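Long-range contact in putative peroxiredoxin MT2298 (Mycobacterium tuberculosis, PDB 5C04), which probably reduces hydrogen peroxide, organic hydroperoxides and peroxynitrite as a mycoredoxin-dependent thiol peroxidase of the peroxiredoxin family: residues Phe37-Phe42 / Ala112-Arg117. The protein carries 1 engineered substitution. Numbering follows the deposited sequence.
Sequences FHPLAF and AGIANR. Engineered in segment 37-42: His-38 (natural residue Phe).
Pro-39 fills the centre of the contact, its ring set between the carbonyl of Ala-115, the guanidinium of Arg-117 and the side chain of Ile-114. Ala-115 O lies 3.3 Å from both Pro-39 CG and Pro-39 CA; the latter is a bent CA-H...O contact, 125° at the hydrogen. Over one face of the Arg-117 guanidinium sits Pro-39 CD, 3.5 Å from Arg-117 NH1 and displaced toward the rim, the two side chains crossing at nearly a right angle. Arg-117 reaches this place with its chain extended from CG to NE, after which chi4 of -75° turns the guanidinium out of line. Pro-39 CB meets Ile-114 CD1 at 3.8 Å, while the other branch of the isoleucine, CG2, packs against CG of Leu-40. A water links the backbones, donating to Pro-39 O (2.7 Å) and accepting from Ala-115 N (2.9 Å). Phe-37 CB rests on Ala-115 CB at 4.1 Å, while the Phe-37 ring leads away from segment 112-117. The engineered His-38 directs its CB away from that segment. Segment 37-42 ends strand 32-37 and opens the loop into helix 44-55 of the thioredoxin fold; Pro-39, Thr-43 and Cys-46, the active-site cysteine by similarity, fit the peroxiredoxin Pxxx(T/S)xxC signature, Arg-117 is probably the arginine that accompanies it, and the side chains of His-38, Pro-39 and Arg-117 all touch Cys-46. A salt bridge from NH1 to Glu-49 and a hydrogen bond from NH2 to Pro-136 O fix the Arg-117 guanidinium beside the proline. A G1 beta bulge formed by Gly-113 and Ile-114 opposite Asn-109 opens strand 114-122, and Phe-95 of the second subunit packs on Ile-114.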
loop_
_atom_site.group_PDB
_atom_site.type_symbol
_atom_site.label_atom_id
_atom_site.label_comp_id
_atom_site.label_asym_id
_atom_site.label_seq_id
_atom_site.Cartn_x
_atom_site.Cartn_y
_atom_site.Cartn_z
ATOM N N PHE A 37 7.135 0.092 -14.135
ATOM C CA PHE A 37 6.694 -0.701 -12.954
ATOM C C PHE A 37 7.774 -0.622 -11.900
ATOM O O PHE A 37 8.964 -0.676 -12.217
ATOM C CB PHE A 37 6.441 -2.158 -13.337
ATOM C CG PHE A 37 5.221 -2.359 -14.197
ATOM C CD1 PHE A 37 5.295 -2.278 -15.587
ATOM C CD2 PHE A 37 3.998 -2.672 -13.625
ATOM C CE1 PHE A 37 4.173 -2.491 -16.383
ATOM C CE2 PHE A 37 2.873 -2.895 -14.415
ATOM C CZ PHE A 37 2.963 -2.789 -15.783
ATOM N N HIS A 38 7.381 -0.534 -10.626
ATOM C CA HIS A 38 8.383 -0.535 -9.567
ATOM C C HIS A 38 7.792 -1.074 -8.272
ATOM O O HIS A 38 6.571 -1.023 -8.089
ATOM C CB HIS A 38 9.013 0.838 -9.375
ATOM C CG HIS A 38 8.079 1.838 -8.824
ATOM N ND1 HIS A 38 8.035 2.115 -7.472
ATOM C CD2 HIS A 38 7.084 2.559 -9.396
ATOM C CE1 HIS A 38 7.086 2.999 -7.249
ATOM N NE2 HIS A 38 6.499 3.289 -8.385
ATOM N N PRO A 39 8.654 -1.612 -7.395
ATOM C CA PRO A 39 8.195 -2.193 -6.141
ATOM C C PRO A 39 7.336 -1.341 -5.189
ATOM O O PRO A 39 6.170 -1.681 -4.957
ATOM C CB PRO A 39 9.510 -2.612 -5.473
ATOM C CG PRO A 39 10.372 -3.011 -6.600
ATOM C CD PRO A 39 10.005 -2.078 -7.740
ATOM N N LEU A 40 7.879 -0.272 -4.610
ATOM C CA LEU A 40 7.204 0.373 -3.496
ATOM C C LEU A 40 7.609 1.815 -3.291
ATOM O O LEU A 40 8.804 2.140 -3.198
ATOM C CB LEU A 40 7.500 -0.352 -2.181
ATOM C CG LEU A 40 6.829 -1.712 -1.891
ATOM C CD1 LEU A 40 7.369 -2.285 -0.577
ATOM C CD2 LEU A 40 5.316 -1.577 -1.877
ATOM N N ALA A 41 6.594 2.682 -3.135
ATOM C CA ALA A 41 6.829 4.024 -2.640
ATOM C C ALA A 41 7.648 4.024 -1.360
ATOM O O ALA A 41 7.509 3.128 -0.530
ATOM C CB ALA A 41 5.515 4.733 -2.387
ATOM N N PHE A 42 8.486 5.049 -1.214
ATOM C CA PHE A 42 9.222 5.318 0.031
ATOM C C PHE A 42 10.225 4.221 0.323
ATOM O O PHE A 42 10.497 3.912 1.524
ATOM C CB PHE A 42 8.327 5.441 1.261
ATOM C CG PHE A 42 7.220 6.427 1.148
ATOM C CD1 PHE A 42 7.460 7.789 1.160
ATOM C CD2 PHE A 42 5.899 5.974 1.129
ATOM C CE1 PHE A 42 6.388 8.695 1.112
ATOM C CE2 PHE A 42 4.852 6.879 1.069
ATOM C CZ PHE A 42 5.109 8.207 1.040
ATOM N N ALA A 112 6.766 -11.790 -3.060
ATOM C CA ALA A 112 6.835 -10.569 -2.281
ATOM C C ALA A 112 5.591 -9.676 -2.372
ATOM O O ALA A 112 5.401 -8.811 -1.518
ATOM C CB ALA A 112 8.073 -9.796 -2.659
ATOM N N GLY A 113 4.725 -9.890 -3.357
ATOM C CA GLY A 113 3.509 -9.091 -3.508
ATOM C C GLY A 113 3.732 -7.705 -4.094
ATOM O O GLY A 113 2.914 -6.787 -3.910
ATOM N N ILE A 114 4.804 -7.557 -4.852
ATOM C CA ILE A 114 5.148 -6.290 -5.475
ATOM C C ILE A 114 5.483 -6.505 -6.945
ATOM O O ILE A 114 5.863 -7.602 -7.350
ATOM C CB ILE A 114 6.366 -5.645 -4.767
ATOM C CG1 ILE A 114 7.563 -6.624 -4.770
ATOM C CG2 ILE A 114 5.995 -5.159 -3.382
ATOM C CD1 ILE A 114 8.825 -6.133 -4.112
ATOM N N ALA A 115 5.411 -5.439 -7.732
ATOM C CA ALA A 115 5.962 -5.491 -9.089
ATOM C C ALA A 115 7.475 -5.529 -8.988
ATOM O O ALA A 115 8.082 -4.858 -8.129
ATOM C CB ALA A 115 5.507 -4.299 -9.908
ATOM N N ASN A 116 8.094 -6.331 -9.866
ATOM C CA ASN A 116 9.502 -6.203 -10.154
ATOM C C ASN A 116 9.743 -4.938 -10.956
ATOM O O ASN A 116 8.813 -4.192 -11.266
ATOM C CB ASN A 116 9.998 -7.466 -10.912
ATOM C CG ASN A 116 10.007 -8.710 -10.032
ATOM O OD1 ASN A 116 10.432 -8.665 -8.895
ATOM N ND2 ASN A 116 9.532 -9.830 -10.569
ATOM N N ARG A 117 11.016 -4.690 -11.284
ATOM C CA ARG A 117 11.393 -3.495 -12.031
ATOM C C ARG A 117 11.215 -3.743 -13.530
ATOM O O ARG A 117 12.187 -3.884 -14.291
ATOM C CB ARG A 117 12.829 -3.057 -11.658
ATOM C CG ARG A 117 12.934 -2.648 -10.200
ATOM C CD ARG A 117 14.260 -1.961 -9.813
ATOM N NE ARG A 117 14.342 -1.956 -8.362
ATOM C CZ ARG A 117 13.654 -1.151 -7.556
ATOM N NH1 ARG A 117 12.950 -0.157 -8.052
ATOM N NH2 ARG A 117 13.662 -1.378 -6.236
HETATM O O HOH W 1 4.692 -2.717 -6.908
#